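Local coordinates for protein ZmpA Glycopeptidase (Clostridium perfringens, PDB 6XSX) that probably cleaves the peptide backbone of glycosylated proteins as a metalloprotease, this chain being its M60 peptidase catalytic module, at residues Leu302-Glu307 with Val312-Thr317; Thr317-Trp322 with Ser347-Val352. All blocks are in the same frame, centred on the assembly; numbering follows the deposited sequence.

Interaction 1: Leu302-Glu307 with Val312-Thr317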
ATOM      1  N   LEU A 302       0.146   4.403  -3.037  1.00 19.45           N
ATOM      2  CA  LEU A 302      -0.798   3.507  -2.383  1.00 18.67           C
ATOM      3  C   LEU A 302      -1.180   4.034  -0.997  1.00 17.97           C
ATOM      4  O   LEU A 302      -2.362   4.259  -0.737  1.00 17.20           O
ATOM      5  CB  LEU A 302      -0.314   2.047  -2.366  1.00 17.63           C
ATOM      6  CG  LEU A 302      -1.323   1.056  -1.774  1.00 18.24           C
ATOM      7  CD1 LEU A 302      -2.564   0.927  -2.652  1.00 16.99           C
ATOM      8  CD2 LEU A 302      -0.705  -0.315  -1.540  1.00 17.64           C
ATOM      9  N   PRO A 303      -0.239   4.241  -0.043  1.00 18.45           N
ATOM     10  CA  PRO A 303      -0.622   4.797   1.256  1.00 18.10           C
ATOM     11  C   PRO A 303      -1.340   6.150   1.150  1.00 18.63           C
ATOM     12  O   PRO A 303      -2.278   6.396   1.907  1.00 19.37           O
ATOM     13  CB  PRO A 303       0.688   4.804   2.061  1.00 18.40           C
ATOM     14  CG  PRO A 303       1.787   4.758   1.005  1.00 18.01           C
ATOM     15  CD  PRO A 303       1.197   3.917  -0.109  1.00 17.95           C
ATOM     16  N   LEU A 304      -0.942   7.000   0.184  1.00 18.64           N
ATOM     17  CA  LEU A 304      -1.602   8.292  -0.001  1.00 19.04           C
ATOM     18  C   LEU A 304      -3.081   8.097  -0.343  1.00 19.01           C
ATOM     19  O   LEU A 304      -3.924   8.809   0.189  1.00 19.23           O
ATOM     20  CB  LEU A 304      -0.895   9.129  -1.074  1.00 18.42           C
ATOM     21  CG  LEU A 304       0.500   9.648  -0.723  1.00 18.49           C
ATOM     22  CD1 LEU A 304       1.196  10.203  -1.960  1.00 18.28           C
ATOM     23  CD2 LEU A 304       0.456  10.700   0.370  1.00 17.49           C
ATOM     24  N   HIS A 305      -3.381   7.124  -1.216  1.00 19.00           N
ATOM     25  CA  HIS A 305      -4.742   6.830  -1.644  1.00 19.96           C
ATOM     26  C   HIS A 305      -5.594   6.395  -0.457  1.00 21.09           C
ATOM     27  O   HIS A 305      -6.722   6.881  -0.296  1.00 21.94           O
ATOM     28  CB  HIS A 305      -4.749   5.799  -2.783  1.00 19.53           C
ATOM     29  CG  HIS A 305      -6.089   5.261  -3.168  1.00 19.08           C
ATOM     30  ND1 HIS A 305      -7.044   6.024  -3.812  1.00 18.78           N
ATOM     31  CD2 HIS A 305      -6.613   4.019  -3.050  1.00 19.80           C
ATOM     32  CE1 HIS A 305      -8.098   5.277  -4.076  1.00 19.45           C
ATOM     33  NE2 HIS A 305      -7.866   4.040  -3.597  1.00 19.40           N
ATOM     34  N   PHE A 306      -5.022   5.509   0.375  1.00 20.74           N
ATOM     35  CA  PHE A 306      -5.699   4.972   1.542  1.00 20.02           C
ATOM     36  C   PHE A 306      -5.968   6.079   2.557  1.00 20.99           C
ATOM     37  O   PHE A 306      -6.965   6.015   3.274  1.00 19.63           O
ATOM     38  CB  PHE A 306      -5.006   3.708   2.071  1.00 19.91           C
ATOM     39  CG  PHE A 306      -5.583   2.434   1.502  1.00 19.72           C
ATOM     40  CD1 PHE A 306      -6.708   1.848   2.068  1.00 19.70           C
ATOM     41  CD2 PHE A 306      -5.033   1.841   0.375  1.00 19.51           C
ATOM     42  CE1 PHE A 306      -7.258   0.692   1.526  1.00 19.52           C
ATOM     43  CE2 PHE A 306      -5.582   0.688  -0.169  1.00 19.19           C
ATOM     44  CZ  PHE A 306      -6.690   0.110   0.417  1.00 18.98           C
ATOM     45  N   GLU A 307      -5.079   7.082   2.597  1.00 21.86           N
ATOM     46  CA  GLU A 307      -5.309   8.285   3.383  1.00 22.76           C
ATOM     47  C   GLU A 307      -6.504   9.057   2.822  1.00 22.42           C
ATOM     48  O   GLU A 307      -7.416   9.430   3.563  1.00 24.57           O
ATOM     49  CB  GLU A 307      -4.036   9.133   3.432  1.00 22.63           C
ATOM     50  CG  GLU A 307      -3.076   8.661   4.508  1.00 24.80           C
ATOM     51  CD  GLU A 307      -1.696   9.292   4.504  1.00 24.34           C
ATOM     52  OE1 GLU A 307      -1.253   9.770   3.425  1.00 23.10           O
ATOM     53  OE2 GLU A 307      -1.064   9.290   5.581  1.00 23.92           O
ATOM     54  N   VAL A 312      -8.400  11.282   5.484  1.00 22.85           N
ATOM     55  CA  VAL A 312      -7.274  11.603   6.346  1.00 23.73           C
ATOM     56  C   VAL A 312      -6.325  12.496   5.548  1.00 24.57           C
ATOM     57  O   VAL A 312      -6.029  12.194   4.388  1.00 25.89           O
ATOM     58  CB  VAL A 312      -6.575  10.316   6.833  1.00 23.40           C
ATOM     59  CG1 VAL A 312      -5.226  10.587   7.474  1.00 22.39           C
ATOM     60  CG2 VAL A 312      -7.464   9.514   7.776  1.00 22.79           C
ATOM     61  N   PRO A 313      -5.855  13.631   6.120  1.00 23.39           N
ATOM     62  CA  PRO A 313      -4.848  14.457   5.453  1.00 22.25           C
ATOM     63  C   PRO A 313      -3.633  13.610   5.078  1.00 22.94           C
ATOM     64  O   PRO A 313      -3.060  12.933   5.929  1.00 23.87           O
ATOM     65  CB  PRO A 313      -4.515  15.518   6.515  1.00 21.87           C
ATOM     66  CG  PRO A 313      -5.808  15.632   7.323  1.00 23.23           C
ATOM     67  CD  PRO A 313      -6.325  14.208   7.396  1.00 21.68           C
ATOM     68  N   SER A 314      -3.255  13.652   3.790  1.00 23.08           N
ATOM     69  CA  SER A 314      -2.181  12.814   3.286  1.00 23.16           C
ATOM     70  C   SER A 314      -0.863  13.139   3.986  1.00 24.52           C
ATOM     71  O   SER A 314      -0.706  14.197   4.597  1.00 25.73           O
ATOM     72  CB  SER A 314      -2.048  12.900   1.784  1.00 24.99           C
ATOM     73  OG  SER A 314      -1.108  13.895   1.404  1.00 24.06           O
ATOM     74  N   ASN A 315       0.083  12.200   3.891  1.00 24.20           N
ATOM     75  CA  ASN A 315       1.404  12.379   4.469  1.00 25.23           C
ATOM     76  C   ASN A 315       2.020  13.672   3.937  1.00 24.06           C
ATOM     77  O   ASN A 315       2.794  14.335   4.624  1.00 21.21           O
ATOM     78  CB  ASN A 315       2.309  11.188   4.150  1.00 25.36           C
ATOM     79  CG  ASN A 315       3.399  10.965   5.176  1.00 26.71           C
ATOM     80  OD1 ASN A 315       3.412  11.599   6.232  1.00 27.04           O
ATOM     81  ND2 ASN A 315       4.299  10.038   4.883  1.00 26.38           N
ATOM     82  N   ILE A 316       1.653  14.041   2.707  1.00 24.20           N
ATOM     83  CA  ILE A 316       2.209  15.251   2.130  1.00 24.38           C
ATOM     84  C   ILE A 316       1.749  16.463   2.949  1.00 24.57           C
ATOM     85  O   ILE A 316       2.530  17.393   3.166  1.00 25.48           O
ATOM     86  CB  ILE A 316       1.947  15.348   0.614  1.00 23.69           C
ATOM     87  CG1 ILE A 316       2.554  14.141  -0.116  1.00 23.79           C
ATOM     88  CG2 ILE A 316       2.495  16.657   0.073  1.00 22.36           C
ATOM     89  CD1 ILE A 316       2.280  14.088  -1.606  1.00 22.97           C
ATOM     90  N   THR A 317       0.506  16.432   3.448  1.00 23.48           N
ATOM     91  CA  THR A 317       0.061  17.462   4.383  1.00 23.02           C
ATOM     92  C   THR A 317       0.752  17.265   5.731  1.00 23.98           C
ATOM     93  O   THR A 317       1.237  18.221   6.331  1.00 25.25           O
ATOM     94  CB  THR A 317      -1.465  17.495   4.520  1.00 22.44           C
ATOM     95  OG1 THR A 317      -1.987  17.934   3.265  1.00 23.61           O
ATOM     96  CG2 THR A 317      -1.950  18.416   5.625  1.00 20.80           C
TER
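Glu307 meets the incoming 312-317 segment twice, once with its backbone and once with its carboxylate. Its carbonyl O takes the amide of Val312, 2.8 Å from Glu307 O to Val312 N, closing the turn that leaves helix 301-309. Its side chain starts beside the backbone N (chi1 -83°) and runs extended, which carries OE1 to the amide of Asn315 (Glu307 OE1 to Asn315 N, 2.8 Å). That N-H comes in from above the carboxylate plane, 38° out of it. The other oxygen, OE2, pairs with Arg318 in a salt bridge, so both oxygens of the buried carboxylate are held, and the nearby guanidinium probably favours its charged form. Ser314 adds a weak capping bond, from Ile316 N to Ser314 OG at 3.1 Å, while the same hydroxyl is also hydrogen-bonded to Asp436.

The apolar part centres on Leu304. Its CD2 sits against Ser314 CB at 3.6 Å, and its CD1 touches Ile316 CD1 at 4.0 Å, the two side chains crossing at about a right angle. Val352 and Trp356 of helix 347-361 also pack on Leu304. Further along, Glu307 CG lies 4.1 Å from Val312 CG1.

The arrangement is a tight connection between two consecutive helices of the M60 peptidase domain: Ser314 is the N-cap of helix 315-318, and an acidic side chain from the preceding helix accepts an amide in that helix's first turn.

Interaction 2: Thr317-Trp322 with Ser347-Val352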
ATOM      1  N   THR A 317       0.506  16.432   3.448  1.00 23.48           N
ATOM      2  CA  THR A 317       0.061  17.462   4.383  1.00 23.02           C
ATOM      3  C   THR A 317       0.752  17.265   5.731  1.00 23.98           C
ATOM      4  O   THR A 317       1.237  18.221   6.331  1.00 25.25           O
ATOM      5  CB  THR A 317      -1.465  17.495   4.520  1.00 22.44           C
ATOM      6  OG1 THR A 317      -1.987  17.934   3.265  1.00 23.61           O
ATOM      7  CG2 THR A 317      -1.950  18.416   5.625  1.00 20.80           C
ATOM      8  N   ARG A 318       0.802  16.011   6.194  1.00 23.97           N
ATOM      9  CA  ARG A 318       1.331  15.702   7.512  1.00 24.90           C
ATOM     10  C   ARG A 318       2.768  16.217   7.633  1.00 24.92           C
ATOM     11  O   ARG A 318       3.124  16.773   8.663  1.00 23.62           O
ATOM     12  CB  ARG A 318       1.120  14.217   7.835  1.00 25.44           C
ATOM     13  CG  ARG A 318       1.360  13.836   9.289  1.00 26.03           C
ATOM     14  CD  ARG A 318       0.859  12.442   9.648  1.00 28.02           C
ATOM     15  NE  ARG A 318       1.374  11.346   8.826  1.00 26.69           N
ATOM     16  CZ  ARG A 318       0.693  10.751   7.847  1.00 26.89           C
ATOM     17  NH1 ARG A 318       1.238   9.755   7.165  1.00 27.25           N
ATOM     18  NH2 ARG A 318      -0.535  11.146   7.554  1.00 25.73           N
ATOM     19  N   GLN A 319       3.573  16.083   6.568  1.00 25.71           N
ATOM     20  CA  GLN A 319       4.950  16.560   6.583  1.00 26.71           C
ATOM     21  C   GLN A 319       5.050  18.027   6.148  1.00 26.97           C
ATOM     22  O   GLN A 319       6.149  18.506   5.890  1.00 26.82           O
ATOM     23  CB  GLN A 319       5.853  15.709   5.682  1.00 28.52           C
ATOM     24  CG  GLN A 319       5.769  14.206   5.920  1.00 30.78           C
ATOM     25  CD  GLN A 319       6.120  13.806   7.331  1.00 34.25           C
ATOM     26  OE1 GLN A 319       5.306  13.226   8.049  1.00 38.47           O
ATOM     27  NE2 GLN A 319       7.332  14.130   7.746  1.00 36.34           N
ATOM     28  N   ASN A 320       3.916  18.734   6.043  1.00 27.12           N
ATOM     29  CA  ASN A 320       3.906  20.166   5.762  1.00 28.52           C
ATOM     30  C   ASN A 320       4.625  20.496   4.450  1.00 26.59           C
ATOM     31  O   ASN A 320       5.178  21.586   4.312  1.00 24.43           O
ATOM     32  CB  ASN A 320       4.594  20.978   6.872  1.00 34.84           C
ATOM     33  CG  ASN A 320       4.035  20.785   8.268  1.00 39.84           C
ATOM     34  OD1 ASN A 320       2.833  20.617   8.454  1.00 46.06           O
ATOM     35  ND2 ASN A 320       4.899  20.843   9.273  1.00 45.12           N
ATOM     36  N   LEU A 321       4.622  19.564   3.487  1.00 24.41           N
ATOM     37  CA  LEU A 321       5.452  19.701   2.299  1.00 24.37           C
ATOM     38  C   LEU A 321       4.778  20.562   1.232  1.00 22.71           C
ATOM     39  O   LEU A 321       5.460  21.146   0.394  1.00 22.22           O
ATOM     40  CB  LEU A 321       5.796  18.316   1.742  1.00 24.73           C
ATOM     41  CG  LEU A 321       6.741  17.475   2.604  1.00 25.92           C
ATOM     42  CD1 LEU A 321       7.064  16.157   1.913  1.00 25.58           C
ATOM     43  CD2 LEU A 321       8.026  18.238   2.919  1.00 25.45           C
ATOM     44  N   TRP A 322       3.442  20.603   1.230  1.00 21.77           N
ATOM     45  CA  TRP A 322       2.747  21.471   0.290  1.00 21.56           C
ATOM     46  C   TRP A 322       3.288  22.891   0.440  1.00 20.76           C
ATOM     47  O   TRP A 322       3.698  23.501  -0.549  1.00 20.01           O
ATOM     48  CB  TRP A 322       1.229  21.439   0.498  1.00 20.90           C
ATOM     49  CG  TRP A 322       0.533  20.136   0.229  1.00 20.71           C
ATOM     50  CD1 TRP A 322      -0.208  19.414   1.123  1.00 20.66           C
ATOM     51  CD2 TRP A 322       0.452  19.423  -1.019  1.00 21.34           C
ATOM     52  NE1 TRP A 322      -0.747  18.309   0.526  1.00 20.40           N
ATOM     53  CE2 TRP A 322      -0.359  18.284  -0.791  1.00 20.80           C
ATOM     54  CE3 TRP A 322       0.969  19.637  -2.305  1.00 21.27           C
ATOM     55  CZ2 TRP A 322      -0.647  17.362  -1.798  1.00 19.95           C
ATOM     56  CZ3 TRP A 322       0.680  18.725  -3.300  1.00 21.99           C
ATOM     57  CH2 TRP A 322      -0.120  17.604  -3.048  1.00 22.16           C
ATOM     58  N   SER A 347      12.187  13.447   0.922  1.00 54.23           N
ATOM     59  CA  SER A 347      12.721  13.595  -0.424  1.00 50.73           C
ATOM     60  C   SER A 347      11.832  12.836  -1.410  1.00 48.03           C
ATOM     61  O   SER A 347      11.567  13.305  -2.519  1.00 49.71           O
ATOM     62  CB  SER A 347      14.154  13.117  -0.499  1.00 49.77           C
ATOM     63  N   LEU A 348      11.346  11.672  -0.962  1.00 39.90           N
ATOM     64  CA  LEU A 348      10.550  10.775  -1.779  1.00 34.72           C
ATOM     65  C   LEU A 348       9.144  11.330  -2.008  1.00 30.81           C
ATOM     66  O   LEU A 348       8.580  11.129  -3.075  1.00 28.80           O
ATOM     67  CB  LEU A 348      10.544   9.387  -1.126  1.00 35.34           C
ATOM     68  CG  LEU A 348      11.906   8.684  -1.095  1.00 35.49           C
ATOM     69  CD1 LEU A 348      11.818   7.349  -0.371  1.00 35.54           C
ATOM     70  CD2 LEU A 348      12.458   8.487  -2.502  1.00 36.19           C
ATOM     71  N   LEU A 349       8.572  12.025  -1.016  1.00 28.51           N
ATOM     72  CA  LEU A 349       7.238  12.588  -1.167  1.00 26.96           C
ATOM     73  C   LEU A 349       7.260  13.739  -2.168  1.00 27.05           C
ATOM     74  O   LEU A 349       6.315  13.907  -2.937  1.00 26.14           O
ATOM     75  CB  LEU A 349       6.697  13.053   0.187  1.00 26.05           C
ATOM     76  CG  LEU A 349       6.338  11.941   1.173  1.00 26.43           C
ATOM     77  CD1 LEU A 349       5.927  12.535   2.511  1.00 25.31           C
ATOM     78  CD2 LEU A 349       5.232  11.050   0.615  1.00 25.52           C
ATOM     79  N   SER A 350       8.346  14.522  -2.150  1.00 26.62           N
ATOM     80  CA  SER A 350       8.540  15.580  -3.126  1.00 29.65           C
ATOM     81  C   SER A 350       8.562  15.002  -4.538  1.00 28.53           C
ATOM     82  O   SER A 350       8.047  15.615  -5.472  1.00 30.11           O
ATOM     83  CB  SER A 350       9.809  16.357  -2.854  1.00 29.76           C
ATOM     84  OG  SER A 350       9.595  17.258  -1.787  1.00 36.26           O
ATOM     85  N   HIS A 351       9.201  13.842  -4.690  1.00 28.02           N
ATOM     86  CA  HIS A 351       9.333  13.241  -6.003  1.00 29.12           C
ATOM     87  C   HIS A 351       7.987  12.712  -6.483  1.00 27.04           C
ATOM     88  O   HIS A 351       7.726  12.724  -7.684  1.00 27.60           O
ATOM     89  CB  HIS A 351      10.473  12.207  -6.037  1.00 34.31           C
ATOM     90  CG  HIS A 351      11.806  12.840  -6.279  1.00 39.76           C
ATOM     91  ND1 HIS A 351      12.261  13.143  -7.551  1.00 43.20           N
ATOM     92  CD2 HIS A 351      12.762  13.273  -5.425  1.00 41.00           C
ATOM     93  CE1 HIS A 351      13.450  13.713  -7.470  1.00 43.05           C
ATOM     94  NE2 HIS A 351      13.776  13.808  -6.175  1.00 41.25           N
ATOM     95  N   VAL A 352       7.139  12.260  -5.549  1.00 25.48           N
ATOM     96  CA  VAL A 352       5.861  11.659  -5.919  1.00 24.85           C
ATOM     97  C   VAL A 352       4.802  12.746  -6.126  1.00 23.26           C
ATOM     98  O   VAL A 352       3.813  12.508  -6.821  1.00 21.89           O
ATOM     99  CB  VAL A 352       5.398  10.574  -4.919  1.00 24.88           C
ATOM    100  CG1 VAL A 352       4.710  11.160  -3.694  1.00 24.21           C
ATOM    101  CG2 VAL A 352       4.490   9.548  -5.589  1.00 25.68           C
TER
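Leu349 reaches across from helix 347-361 and lays its side chain against Leu321 and Gln319, an entirely apolar meeting without a hydrogen bond between the segments. The two leucines have nearly the same conformation, CG beside the backbone N and the chain extended beyond it, yet their side chains cross at about a right angle. Of Leu321 it is CD1 that makes the contact: it lies 3.6 Å from Leu349 CB and 3.8 Å from Leu349 CD1. The same Leu349 CD1 meets a second partner, Gln319 CG, at 3.8 Å. The first torsion of Gln319 (chi1 -51°) sets CG beside the backbone N and against the leucine, and the chain changes direction beyond it, again crossing Leu349 at about a right angle.

Behind this, the chain turns sharply. Asn320, with positive phi (58°), is the C-prime residue of a Schellman motif that ends helix 315-318, with Asn320 N bonded to Thr317 O at 2.7 Å. The reversal brings Gln319 and Leu321 round to face the same leucine.

Around the contact, Leu321 also packs on Ile316 and on Ile326 of its own helix 321-331, and Ser350 touches Asn325. Leu349 is further covered by Asn315 and by Trp277 of helix 277-286, so it sits where four helices come together.

Interactions 1 and 2 share Thr317, their centres about 10 Å apart: interaction 1 engages the start of helix 315-318, interaction 2 the residues just after its end. Several direct contacts tie them, among them the salt bridge Glu307 OE2 to Arg318 NH2 (2.8 Å), a probable hydrogen bond between Leu321 N and Ile316 O (3.0 Å), and packing of Ile316 CG2 on Trp322 CE2 (3.4 Å). One carboxylate oxygen, Asp436 OD2, joins Thr317 and Trp322 to the residue that caps the helix. Trp277 is the route from both contacts to helix 277-286, which carries an HExxH sequence consistent with a metallopeptidase zinc site, although no metal is bound there here.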